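Local coordinates for phosphatidylglycerol lysyltransferase C-terminal domain-containing protein (Bacteroides thetaiotaomicron, PDB 2HQY), which is of unknown function but binds coenzyme A and belongs to an acetyltransferase-related family, consistent with a role in transferring acyl or aminoacyl groups, at residues V53-A58 against L62-P67; K79-A84 against H89-L94; E156-P159 against D163-Q166; A219-M224 against A247-E252. One frame throughout, in Å; residues are numbered along the deposited sequence. Where two conformers were deposited one is given.

Interaction 1: V53-A58 against L62-P67; sequences VFKFWA and LAYMMP
Leu-62 lays its CD1 methyl over one face of the Trp-57 indole, offset toward the rim, a CH-pi contact with CD1 3.8 Å from the centroid of the six-membered ring. CG stands anti to the backbone N (chi1 171°), and from there CD1 also reaches Lys-55 CG. Trp-57 in turn stacks on His-199 of the second subunit. Ala-63 forms a hydrogen-bonded antiparallel pair with Phe-56: Ala-63 N donates to Phe-56 O at 2.9 Å, and Phe-56 N returns a bond of the same length to Ala-63 O. The Phe-56 ring turns an edge toward that carbonyl oxygen. These two strands, 51-58 and 61-69, make a beta hairpin, and the face carrying Leu-62 and Tyr-64 packs against helix 73-87. Tyr-64 sits in a non-hydrogen-bonded pair with Lys-55; the ring and the aliphatic chain run off the sheet together, flank to flank, with Tyr-64 CE1 3.8 Å from Lys-55 CG. Their polar ends converge on Asp-83, which accepts from Tyr-64 OH and salt-bridges Lys-55 NZ; Glu-87 is a second acidic partner of the lysine. Met-65 N donates to Phe-54 O at 3.2 Å. The Met-65 side chain bends at chi2 and chi3, which brings its CE to 3.8 Å from Phe-56 CZ. Beyond this pair a water links the strands, taking the Phe-54 N-H and lying 2.6 Å from Met-65 O. Pro-67 rests its CB 3.9 Å from Val-53 CG1.

Interaction 2: K79-A84 against H89-L94; sequences KLIEDA and HNFCML
The Phe-91 ring receives Ile-81 over one face, CG1 sitting 4.0 Å from the ring centroid in a CH-pi contact, with the isoleucine side chain roughly perpendicular to that of Phe-91. Ala-84 CB lies at the ring's edge, near its plane, and 4.0 Å from Phe-91 CB. Leu-80 comes in obliquely, its CB 3.5 Å from Phe-91 CE1. Chi1 near 177° swings the Phe-91 ring opposite its own N, out from the chain just before strand 92-96 to these three helix residues. Cutting Phe-91 back to an alanine would probably open a gap between helix 73-87 and the lead-in to strand 92-96 and leave Ile-81 CG1 without the ring it covers. Farther back, His-89 N donates to Ala-84 O at 3.1 Å in an almost straight bond (176° at the hydrogen), tying the chain after the helix to its last turns. The His-89 ring is engaged elsewhere, its NE2 bonded to Gln-166 of the second subunit. Cys-92 forms a disulfide with Cys-294, joining this strand to strand 286-295. Helix 73-87 thus packs back on the chain it leads into, as in a beta-alpha-beta unit whose parallel strands here are 61-69 and 92-96.

Interaction 3: E156-P159 against D163-Q166; sequences EYTP and DRIQ
Arg-164 reaches across to the strand and uses NH2 to donate to Pro-159 O at 3.2 Å. The bond is bent, 144° at the hydrogen, and the oxygen lies near the guanidinium edge but 23° out of its plane. Thr-158 covers one face of the same group, with CB 3.7 Å from Arg-164 NH2. In the conformer given, Thr-158 CG2 stands over the middle of the guanidinium, 3.7 Å above the plane; a second Thr-158 conformer was modelled, so the CG2 placement is doubtful. The threonine side chain is set nearly perpendicular to the arginine chain, and the guanidinium is therefore met on a face by an aliphatic surface and near an edge by a backbone acceptor. The chain of Arg-164 runs extended from CG to NE, which spans the 8.5 Å between the CA atoms of Arg-164 and Pro-159. The contact lies at the protein surface. Next outward, Ile-210 of strand 207-213 touches both Thr-158 and Arg-164, and backbone bonds from Glu-156 to His-212 and from Thr-158 to Ile-210 hold the short strand in place. Asp-163 makes a salt bridge to Lys-88 of the second subunit. Strand 156-159 thus runs antiparallel beside strand 207-213, with helix 165-179 following its turn and Arg-256 of helix 245-256 touching Pro-159.

Interaction 4: A219-M224 against A247-E252; sequences AFTFGM and AMINYE
Strand 219-224, at Ala-219 to Thr-221, and helix 247-252, at Ile-249, run in broadly the same direction, their axes inclined by 36° and approaching to 8.5 Å. A single helix residue, Ile-249, does the touching. Its CD1 ends against the strand backbone, 3.4 Å from Phe-220 CA and 3.6 Å from Ala-219 C, so the methyl is pressed onto the main chain between two residues whose side chains leave on opposite faces. Ala-219 CB flanks it, 3.8 Å from that CD1, and Ile-249 CG2 comes up to the same alanine methyl. On the other flank Thr-221 CG2 meets Ile-249 CG1 at 3.6 Å, the two side chains overlapping antiparallel, each passing the other. A chi1 of -162° points the longer branch of Ile-249, CG1 and CD1, down onto the strand. Helix 245-256 covers this face of the sheet while helix 185-199 packs on Phe-220 and Phe-222 from the other, a layered arrangement consistent with the acetyltransferase-like fold expected of this clan. Shortening Ile-249 to alanine is likely to uncover Phe-220 CA and take away the branch on which Thr-221 CG2 packs. Thr-221 OG1 is taken by Val-235 O of strand 230-238, so the methyl is the branch that faces the helix. Coenzyme A is near: Ile-249 has its side chain about 5 Å from that of Tyr-246, a residue of the CoA site, and the Ala-219 side chain is about 9 Å from the bound coenzyme A.

How the interactions relate
Along the chain the four contacts follow in series, without nesting, and they gather into two pairs on opposite sides of the chain's centre. Interactions 1 and 2 have centres 8 Å apart and meet directly, since strand 61-69 leads into helix 73-87 and lies beside strand 92-96, with Tyr-64 O probably hydrogen-bonded to Leu-94 N and the Tyr-64 ring packed on Phe-91. Interactions 3 and 4, centres 12 Å apart, touch where Tyr-157 packs on Glu-252 and Ile-249. Between the pairs, centres lie 30 to 43 Å apart. Interaction 4 is the one beside the coenzyme A site; the other three lie away from it, while both halves contribute residues that reach the second subunit.

Interaction 1: V53-A58 against L62-P67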
loop_
_atom_site.group_PDB
_atom_site.type_symbol
_atom_site.label_atom_id
_atom_site.label_comp_id
_atom_site.label_asym_id
_atom_site.label_seq_id
_atom_site.Cartn_x
_atom_site.Cartn_y
_atom_site.Cartn_z
ATOM N N VAL A 53 -6.182 8.677 16.219
ATOM C CA VAL A 53 -6.052 7.210 16.352
ATOM C C VAL A 53 -5.687 6.529 15.029
ATOM O O VAL A 53 -6.119 6.975 13.986
ATOM C CB VAL A 53 -7.357 6.623 16.957
ATOM C CG1 VAL A 53 -7.549 7.143 18.400
ATOM C CG2 VAL A 53 -8.577 7.028 16.119
ATOM N N PHE A 54 -4.868 5.475 15.077
ATOM C CA PHE A 54 -4.406 4.774 13.862
ATOM C C PHE A 54 -4.841 3.319 13.978
ATOM O O PHE A 54 -4.953 2.790 15.096
ATOM C CB PHE A 54 -2.893 4.855 13.698
ATOM C CG PHE A 54 -2.377 6.244 13.421
ATOM C CD1 PHE A 54 -2.392 6.761 12.126
ATOM C CD2 PHE A 54 -1.910 7.045 14.462
ATOM C CE1 PHE A 54 -1.913 8.073 11.850
ATOM C CE2 PHE A 54 -1.429 8.363 14.205
ATOM C CZ PHE A 54 -1.437 8.874 12.898
ATOM N N LYS A 55 -5.122 2.710 12.821
ATOM C CA LYS A 55 -5.568 1.308 12.711
ATOM C C LYS A 55 -4.704 0.678 11.614
ATOM O O LYS A 55 -4.563 1.279 10.518
ATOM C CB LYS A 55 -7.051 1.280 12.361
ATOM C CG LYS A 55 -7.687 -0.077 12.060
ATOM C CD LYS A 55 -9.172 0.153 11.793
ATOM C CE LYS A 55 -9.982 -1.154 11.629
ATOM N NZ LYS A 55 -11.445 -0.826 11.376
ATOM N N PHE A 56 -4.105 -0.474 11.943
ATOM C CA PHE A 56 -3.126 -1.211 11.105
ATOM C C PHE A 56 -3.517 -2.677 11.017
ATOM O O PHE A 56 -4.005 -3.255 11.996
ATOM C CB PHE A 56 -1.706 -1.298 11.741
ATOM C CG PHE A 56 -1.130 -0.006 12.149
ATOM C CD1 PHE A 56 -0.331 0.736 11.247
ATOM C CD2 PHE A 56 -1.315 0.460 13.440
ATOM C CE1 PHE A 56 0.239 1.978 11.633
ATOM C CE2 PHE A 56 -0.752 1.689 13.839
ATOM C CZ PHE A 56 0.010 2.454 12.949
ATOM N N TRP A 57 -3.216 -3.292 9.884
ATOM C CA TRP A 57 -3.293 -4.738 9.762
ATOM C C TRP A 57 -1.864 -5.237 9.573
ATOM O O TRP A 57 -1.246 -4.989 8.533
ATOM C CB TRP A 57 -4.158 -5.138 8.566
ATOM C CG TRP A 57 -5.615 -4.822 8.791
ATOM C CD1 TRP A 57 -6.266 -3.669 8.440
ATOM C CD2 TRP A 57 -6.590 -5.658 9.433
ATOM N NE1 TRP A 57 -7.598 -3.747 8.803
ATOM C CE2 TRP A 57 -7.819 -4.945 9.432
ATOM C CE3 TRP A 57 -6.543 -6.934 10.022
ATOM C CZ2 TRP A 57 -8.997 -5.481 9.969
ATOM C CZ3 TRP A 57 -7.722 -7.469 10.560
ATOM C CH2 TRP A 57 -8.932 -6.732 10.527
ATOM N N ALA A 58 -1.334 -5.861 10.626
ATOM C CA ALA A 58 -0.008 -6.471 10.602
ATOM C C ALA A 58 -0.249 -7.931 10.317
ATOM O O ALA A 58 -0.467 -8.737 11.255
ATOM C CB ALA A 58 0.677 -6.289 11.948
ATOM N N LEU A 62 -4.839 -7.430 13.791
ATOM C CA LEU A 62 -5.410 -6.072 13.773
ATOM C C LEU A 62 -4.800 -5.344 14.951
ATOM O O LEU A 62 -4.782 -5.889 16.071
ATOM C CB LEU A 62 -6.936 -6.104 13.955
ATOM C CG LEU A 62 -7.639 -4.742 14.161
ATOM C CD1 LEU A 62 -7.516 -3.838 12.929
ATOM C CD2 LEU A 62 -9.090 -4.958 14.514
ATOM N N ALA A 63 -4.330 -4.111 14.735
ATOM C CA ALA A 63 -3.787 -3.357 15.867
ATOM C C ALA A 63 -4.100 -1.877 15.750
ATOM O O ALA A 63 -4.301 -1.368 14.645
ATOM C CB ALA A 63 -2.292 -3.561 15.979
ATOM N N TYR A 64 -4.163 -1.212 16.903
ATOM C CA TYR A 64 -4.384 0.243 16.974
ATOM C C TYR A 64 -3.173 0.846 17.669
ATOM O O TYR A 64 -2.475 0.159 18.400
ATOM C CB TYR A 64 -5.675 0.544 17.775
ATOM C CG TYR A 64 -6.909 -0.087 17.137
ATOM C CD1 TYR A 64 -7.742 0.648 16.275
ATOM C CD2 TYR A 64 -7.234 -1.433 17.371
ATOM C CE1 TYR A 64 -8.889 0.063 15.682
ATOM C CE2 TYR A 64 -8.382 -2.023 16.783
ATOM C CZ TYR A 64 -9.182 -1.256 15.937
ATOM O OH TYR A 64 -10.292 -1.856 15.376
ATOM N N MET A 65 -2.882 2.120 17.419
ATOM C CA MET A 65 -1.833 2.784 18.172
ATOM C C MET A 65 -2.448 3.337 19.470
ATOM O O MET A 65 -3.657 3.510 19.551
ATOM C CB MET A 65 -1.232 3.900 17.293
ATOM C CG MET A 65 -0.033 4.652 17.895
ATOM S SD MET A 65 1.554 3.750 17.741
ATOM C CE MET A 65 1.831 3.869 15.988
ATOM N N MET A 66 -1.631 3.565 20.504
ATOM C CA MET A 66 -2.088 4.315 21.661
ATOM C C MET A 66 -2.577 5.685 21.137
ATOM O O MET A 66 -1.846 6.343 20.392
ATOM C CB MET A 66 -0.939 4.468 22.685
ATOM C CG MET A 66 -1.301 5.216 23.993
ATOM S SD MET A 66 -2.446 4.384 25.152
ATOM C CE MET A 66 -2.428 5.558 26.537
ATOM N N PRO A 67 -3.827 6.082 21.468
ATOM C CA PRO A 67 -4.362 7.375 21.032
ATOM C C PRO A 67 -3.458 8.546 21.392
ATOM O O PRO A 67 -2.900 8.596 22.496
ATOM C CB PRO A 67 -5.686 7.472 21.779
ATOM C CG PRO A 67 -6.112 6.007 21.939
ATOM C CD PRO A 67 -4.826 5.323 22.257
HETATM O O HOH W 1 -5.043 4.622 17.655
#

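Interaction 2: K79-A84 against H89-L94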
loop_
_atom_site.group_PDB
_atom_site.type_symbol
_atom_site.label_atom_id
_atom_site.label_comp_id
_atom_site.label_asym_id
_atom_site.label_seq_id
_atom_site.Cartn_x
_atom_site.Cartn_y
_atom_site.Cartn_z
ATOM N N LYS A 79 -14.571 3.216 22.255
ATOM C CA LYS A 79 -14.876 3.284 20.830
ATOM C C LYS A 79 -13.966 2.367 19.985
ATOM O O LYS A 79 -14.431 1.712 19.028
ATOM C CB LYS A 79 -14.836 4.736 20.342
ATOM C CG LYS A 79 -16.223 5.356 20.221
ATOM C CD LYS A 79 -16.160 6.841 19.886
ATOM C CE LYS A 79 -16.695 7.674 21.044
ATOM N NZ LYS A 79 -17.416 8.893 20.558
ATOM N N LEU A 80 -12.682 2.311 20.341
ATOM C CA LEU A 80 -11.723 1.450 19.619
ATOM C C LEU A 80 -11.998 -0.042 19.866
ATOM O O LEU A 80 -11.908 -0.857 18.944
ATOM C CB LEU A 80 -10.275 1.790 19.992
ATOM C CG LEU A 80 -9.774 3.192 19.619
ATOM C CD1 LEU A 80 -8.415 3.442 20.228
ATOM C CD2 LEU A 80 -9.734 3.383 18.077
ATOM N N ILE A 81 -12.378 -0.388 21.099
ATOM C CA ILE A 81 -12.743 -1.779 21.413
ATOM C C ILE A 81 -13.954 -2.215 20.590
ATOM O O ILE A 81 -14.008 -3.344 20.075
ATOM C CB ILE A 81 -12.977 -1.978 22.947
ATOM C CG1 ILE A 81 -11.654 -1.783 23.688
ATOM C CG2 ILE A 81 -13.565 -3.380 23.238
ATOM C CD1 ILE A 81 -11.800 -1.424 25.187
ATOM N N GLU A 82 -14.927 -1.312 20.456
ATOM C CA GLU A 82 -16.119 -1.583 19.663
ATOM C C GLU A 82 -15.754 -1.762 18.202
ATOM O O GLU A 82 -16.333 -2.591 17.505
ATOM C CB GLU A 82 -17.151 -0.453 19.816
ATOM C CG GLU A 82 -17.939 -0.534 21.114
ATOM C CD GLU A 82 -18.569 0.796 21.549
ATOM O OE1 GLU A 82 -19.321 0.783 22.552
ATOM O OE2 GLU A 82 -18.311 1.845 20.916
ATOM N N ASP A 83 -14.769 -0.997 17.744
ATOM C CA ASP A 83 -14.294 -1.142 16.375
ATOM C C ASP A 83 -13.677 -2.523 16.180
ATOM O O ASP A 83 -13.982 -3.201 15.191
ATOM C CB ASP A 83 -13.298 -0.041 16.021
ATOM C CG ASP A 83 -13.060 0.053 14.538
ATOM O OD1 ASP A 83 -13.985 0.477 13.818
ATOM O OD2 ASP A 83 -11.964 -0.329 14.083
ATOM N N ALA A 84 -12.835 -2.944 17.131
ATOM C CA ALA A 84 -12.207 -4.260 17.076
ATOM C C ALA A 84 -13.286 -5.359 17.089
ATOM O O ALA A 84 -13.193 -6.320 16.338
ATOM C CB ALA A 84 -11.249 -4.435 18.213
ATOM N N HIS A 89 -12.037 -9.160 15.981
ATOM C CA HIS A 89 -10.692 -9.378 16.492
ATOM C C HIS A 89 -10.622 -8.849 17.920
ATOM O O HIS A 89 -11.361 -7.910 18.287
ATOM C CB HIS A 89 -9.642 -8.673 15.609
ATOM C CG HIS A 89 -9.337 -9.396 14.336
ATOM N ND1 HIS A 89 -8.141 -10.047 14.118
ATOM C CD2 HIS A 89 -10.069 -9.568 13.211
ATOM C CE1 HIS A 89 -8.157 -10.602 12.918
ATOM N NE2 HIS A 89 -9.321 -10.338 12.354
ATOM N N ASN A 90 -9.762 -9.452 18.734
ATOM C CA ASN A 90 -9.493 -8.879 20.038
ATOM C C ASN A 90 -8.901 -7.482 19.840
ATOM O O ASN A 90 -8.372 -7.165 18.766
ATOM C CB ASN A 90 -8.547 -9.763 20.855
ATOM C CG ASN A 90 -8.492 -9.352 22.318
ATOM O OD1 ASN A 90 -9.506 -8.964 22.899
ATOM N ND2 ASN A 90 -7.307 -9.421 22.915
ATOM N N PHE A 91 -9.028 -6.641 20.858
ATOM C CA PHE A 91 -8.430 -5.307 20.813
ATOM C C PHE A 91 -6.989 -5.374 21.333
ATOM O O PHE A 91 -6.739 -5.839 22.466
ATOM C CB PHE A 91 -9.261 -4.306 21.624
ATOM C CG PHE A 91 -8.664 -2.930 21.687
ATOM C CD1 PHE A 91 -8.625 -2.116 20.552
ATOM C CD2 PHE A 91 -8.142 -2.434 22.884
ATOM C CE1 PHE A 91 -8.071 -0.829 20.614
ATOM C CE2 PHE A 91 -7.590 -1.150 22.973
ATOM C CZ PHE A 91 -7.553 -0.328 21.838
ATOM N N CYS A 92 -6.053 -4.917 20.497
ATOM C CA CYS A 92 -4.642 -4.827 20.853
ATOM C C CYS A 92 -4.125 -3.485 20.384
ATOM O O CYS A 92 -4.422 -3.054 19.243
ATOM C CB CYS A 92 -3.818 -5.929 20.184
ATOM S SG CYS A 92 -4.142 -7.587 20.820
ATOM N N MET A 93 -3.348 -2.849 21.256
ATOM C CA MET A 93 -2.713 -1.562 20.953
ATOM C C MET A 93 -1.224 -1.724 20.924
ATOM O O MET A 93 -0.663 -2.514 21.705
ATOM C CB MET A 93 -3.034 -0.518 22.023
ATOM C CG MET A 93 -4.224 0.341 21.770
ATOM S SD MET A 93 -4.470 1.526 23.129
ATOM C CE MET A 93 -4.438 0.500 24.594
ATOM N N LEU A 94 -0.592 -0.953 20.030
ATOM C CA LEU A 94 0.865 -0.913 19.859
ATOM C C LEU A 94 1.446 0.430 20.310
ATOM O O LEU A 94 0.698 1.408 20.532
ATOM C CB LEU A 94 1.225 -1.160 18.406
ATOM C CG LEU A 94 0.857 -2.498 17.791
ATOM C CD1 LEU A 94 1.314 -2.527 16.340
ATOM C CD2 LEU A 94 1.454 -3.673 18.554
#

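Interaction 3: E156-P159 against D163-Q166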
loop_
_atom_site.group_PDB
_atom_site.type_symbol
_atom_site.label_atom_id
_atom_site.label_comp_id
_atom_site.label_asym_id
_atom_site.label_seq_id
_atom_site.Cartn_x
_atom_site.Cartn_y
_atom_site.Cartn_z
ATOM N N GLU A 156 32.317 15.347 -0.439
ATOM C CA GLU A 156 31.307 16.388 -0.534
ATOM C C GLU A 156 30.003 15.886 0.063
ATOM O O GLU A 156 29.471 14.857 -0.384
ATOM C CB GLU A 156 31.075 16.823 -1.991
ATOM C CG GLU A 156 32.274 17.591 -2.643
ATOM C CD GLU A 156 32.064 17.913 -4.132
ATOM O OE1 GLU A 156 31.071 17.478 -4.736
ATOM O OE2 GLU A 156 32.901 18.600 -4.717
ATOM N N TYR A 157 29.522 16.584 1.083
ATOM C CA TYR A 157 28.190 16.346 1.623
ATOM C C TYR A 157 27.214 17.361 1.024
ATOM O O TYR A 157 27.493 18.581 0.981
ATOM C CB TYR A 157 28.203 16.492 3.138
ATOM C CG TYR A 157 26.833 16.417 3.778
ATOM C CD1 TYR A 157 26.282 15.183 4.160
ATOM C CD2 TYR A 157 26.086 17.568 4.025
ATOM C CE1 TYR A 157 25.026 15.103 4.747
ATOM C CE2 TYR A 157 24.810 17.488 4.604
ATOM C CZ TYR A 157 24.289 16.250 4.953
ATOM O OH TYR A 157 23.043 16.198 5.546
ATOM N N THR A 158 26.079 16.868 0.559
ATOM C CA THR A 158 25.028 17.714 0.017
ATOM C C THR A 158 23.679 17.355 0.640
ATOM O O THR A 158 23.436 16.159 0.929
ATOM C CB THR A 158 24.895 17.552 -1.518
ATOM O OG1 THR A 158 24.884 16.157 -1.854
ATOM C CG2 THR A 158 26.027 18.266 -2.266
ATOM N N PRO A 159 22.787 18.360 0.815
ATOM C CA PRO A 159 21.419 18.052 1.192
ATOM C C PRO A 159 20.734 17.287 0.057
ATOM O O PRO A 159 21.144 17.396 -1.114
ATOM C CB PRO A 159 20.765 19.434 1.360
ATOM C CG PRO A 159 21.917 20.391 1.504
ATOM C CD PRO A 159 23.003 19.824 0.682
ATOM N N ASP A 163 16.781 17.325 -7.611
ATOM C CA ASP A 163 17.644 16.794 -8.669
ATOM C C ASP A 163 18.557 15.654 -8.219
ATOM O O ASP A 163 19.133 14.952 -9.057
ATOM C CB ASP A 163 18.516 17.893 -9.288
ATOM C CG ASP A 163 19.186 17.436 -10.592
ATOM O OD1 ASP A 163 18.505 16.786 -11.462
ATOM O OD2 ASP A 163 20.407 17.703 -10.749
ATOM N N ARG A 164 18.677 15.479 -6.900
ATOM C CA ARG A 164 19.539 14.453 -6.325
ATOM C C ARG A 164 18.785 13.223 -5.806
ATOM O O ARG A 164 19.412 12.301 -5.264
ATOM C CB ARG A 164 20.421 15.052 -5.220
ATOM C CG ARG A 164 21.395 16.132 -5.722
ATOM C CD ARG A 164 22.352 16.569 -4.603
ATOM N NE ARG A 164 23.197 17.681 -5.040
ATOM C CZ ARG A 164 23.153 18.912 -4.524
ATOM N NH1 ARG A 164 23.975 19.836 -5.002
ATOM N NH2 ARG A 164 22.331 19.229 -3.518
ATOM N N ILE A 165 17.464 13.191 -5.996
ATOM C CA ILE A 165 16.665 12.030 -5.590
ATOM C C ILE A 165 17.105 10.796 -6.370
ATOM O O ILE A 165 17.266 9.696 -5.789
ATOM C CB ILE A 165 15.142 12.278 -5.794
ATOM C CG1 ILE A 165 14.670 13.534 -5.028
ATOM C CG2 ILE A 165 14.329 11.031 -5.406
ATOM C CD1 ILE A 165 14.427 13.339 -3.511
ATOM N N GLN A 166 17.322 10.973 -7.681
ATOM C CA GLN A 166 17.710 9.827 -8.513
ATOM C C GLN A 166 19.010 9.131 -8.037
ATOM O O GLN A 166 19.115 7.873 -8.079
ATOM C CB GLN A 166 17.768 10.185 -10.006
ATOM C CG GLN A 166 17.938 8.957 -10.901
ATOM C CD GLN A 166 16.773 7.981 -10.755
ATOM O OE1 GLN A 166 15.624 8.373 -10.896
ATOM N NE2 GLN A 166 17.076 6.700 -10.489
#

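Interaction 4: A219-M224 against A247-E252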
loop_
_atom_site.group_PDB
_atom_site.type_symbol
_atom_site.label_atom_id
_atom_site.label_comp_id
_atom_site.label_asym_id
_atom_site.label_seq_id
_atom_site.Cartn_x
_atom_site.Cartn_y
_atom_site.Cartn_z
ATOM N N ALA A 219 26.729 7.460 0.127
ATOM C CA ALA A 219 25.797 7.298 1.256
ATOM C C ALA A 219 24.663 8.297 1.119
ATOM O O ALA A 219 24.854 9.341 0.492
ATOM C CB ALA A 219 26.509 7.516 2.594
ATOM N N PHE A 220 23.494 7.969 1.682
ATOM C CA PHE A 220 22.449 8.989 1.887
ATOM C C PHE A 220 21.655 8.661 3.147
ATOM O O PHE A 220 21.704 7.519 3.661
ATOM C CB PHE A 220 21.538 9.140 0.651
ATOM C CG PHE A 220 20.596 7.979 0.446
ATOM C CD1 PHE A 220 19.317 7.997 1.023
ATOM C CD2 PHE A 220 20.999 6.872 -0.321
ATOM C CE1 PHE A 220 18.434 6.909 0.863
ATOM C CE2 PHE A 220 20.115 5.788 -0.506
ATOM C CZ PHE A 220 18.830 5.816 0.109
ATOM N N THR A 221 20.925 9.651 3.636
ATOM C CA THR A 221 20.142 9.509 4.874
ATOM C C THR A 221 19.021 10.499 4.810
ATOM O O THR A 221 19.178 11.544 4.161
ATOM C CB THR A 221 21.048 9.740 6.140
ATOM O OG1 THR A 221 20.323 9.428 7.330
ATOM C CG2 THR A 221 21.590 11.172 6.224
ATOM N N PHE A 222 17.889 10.190 5.450
ATOM C CA PHE A 222 16.814 11.158 5.552
ATOM C C PHE A 222 15.962 10.892 6.791
ATOM O O PHE A 222 16.042 9.796 7.423
ATOM C CB PHE A 222 15.965 11.226 4.260
ATOM C CG PHE A 222 15.255 9.951 3.878
ATOM C CD1 PHE A 222 14.130 9.510 4.609
ATOM C CD2 PHE A 222 15.613 9.277 2.708
ATOM C CE1 PHE A 222 13.418 8.363 4.197
ATOM C CE2 PHE A 222 14.922 8.129 2.297
ATOM C CZ PHE A 222 13.810 7.685 3.033
ATOM N N GLY A 223 15.186 11.907 7.158
ATOM C CA GLY A 223 14.296 11.820 8.300
ATOM C C GLY A 223 13.486 13.081 8.416
ATOM O O GLY A 223 13.521 13.947 7.539
ATOM N N MET A 224 12.711 13.161 9.490
ATOM C CA MET A 224 11.957 14.378 9.771
ATOM C C MET A 224 11.552 14.403 11.231
ATOM O O MET A 224 11.736 13.420 11.945
ATOM C CB MET A 224 10.703 14.484 8.839
ATOM C CG MET A 224 9.551 13.404 9.042
ATOM S SD MET A 224 8.158 13.614 7.883
ATOM C CE MET A 224 7.421 15.147 8.509
ATOM N N ALA A 247 29.645 6.565 9.406
ATOM C CA ALA A 247 29.997 7.539 10.464
ATOM C C ALA A 247 29.910 8.987 9.963
ATOM O O ALA A 247 29.363 9.861 10.661
ATOM C CB ALA A 247 31.418 7.267 11.046
ATOM N N MET A 248 30.478 9.251 8.786
ATOM C CA MET A 248 30.527 10.634 8.277
ATOM C C MET A 248 29.126 11.180 7.937
ATOM O O MET A 248 28.824 12.345 8.258
ATOM C CB MET A 248 31.457 10.786 7.075
ATOM C CG MET A 248 31.502 12.258 6.569
ATOM S SD MET A 248 32.050 13.406 7.929
ATOM C CE MET A 248 33.603 12.858 7.723
ATOM N N ILE A 249 28.284 10.366 7.302
ATOM C CA ILE A 249 26.944 10.858 6.928
ATOM C C ILE A 249 26.062 11.119 8.146
ATOM O O ILE A 249 25.312 12.101 8.188
ATOM C CB ILE A 249 26.221 10.013 5.850
ATOM C CG1 ILE A 249 25.089 10.877 5.250
ATOM C CG2 ILE A 249 25.733 8.645 6.407
ATOM C CD1 ILE A 249 24.718 10.572 3.874
ATOM N N ASN A 250 26.199 10.252 9.152
ATOM C CA ASN A 250 25.539 10.416 10.441
ATOM C C ASN A 250 25.912 11.784 11.053
ATOM O O ASN A 250 25.035 12.588 11.368
ATOM C CB ASN A 250 25.963 9.227 11.328
ATOM C CG ASN A 250 25.351 9.249 12.723
ATOM O OD1 ASN A 250 25.048 10.307 13.302
ATOM N ND2 ASN A 250 25.199 8.044 13.291
ATOM N N TYR A 251 27.224 12.046 11.175
ATOM C CA TYR A 251 27.752 13.300 11.692
ATOM C C TYR A 251 27.316 14.528 10.877
ATOM O O TYR A 251 26.862 15.518 11.451
ATOM C CB TYR A 251 29.273 13.207 11.744
ATOM C CG TYR A 251 29.927 14.463 12.250
ATOM C CD1 TYR A 251 29.976 14.737 13.612
ATOM C CD2 TYR A 251 30.463 15.389 11.359
ATOM C CE1 TYR A 251 30.590 15.904 14.083
ATOM C CE2 TYR A 251 31.082 16.570 11.818
ATOM C CZ TYR A 251 31.123 16.817 13.173
ATOM O OH TYR A 251 31.733 17.991 13.609
ATOM N N GLU A 252 27.459 14.489 9.553
ATOM C CA GLU A 252 27.083 15.677 8.752
ATOM C C GLU A 252 25.595 15.975 8.884
ATOM O O GLU A 252 25.200 17.124 9.061
ATOM C CB GLU A 252 27.469 15.492 7.274
ATOM C CG GLU A 252 29.000 15.583 7.027
ATOM C CD GLU A 252 29.461 16.993 6.690
ATOM O OE1 GLU A 252 28.633 17.939 6.754
ATOM O OE2 GLU A 252 30.668 17.152 6.381
#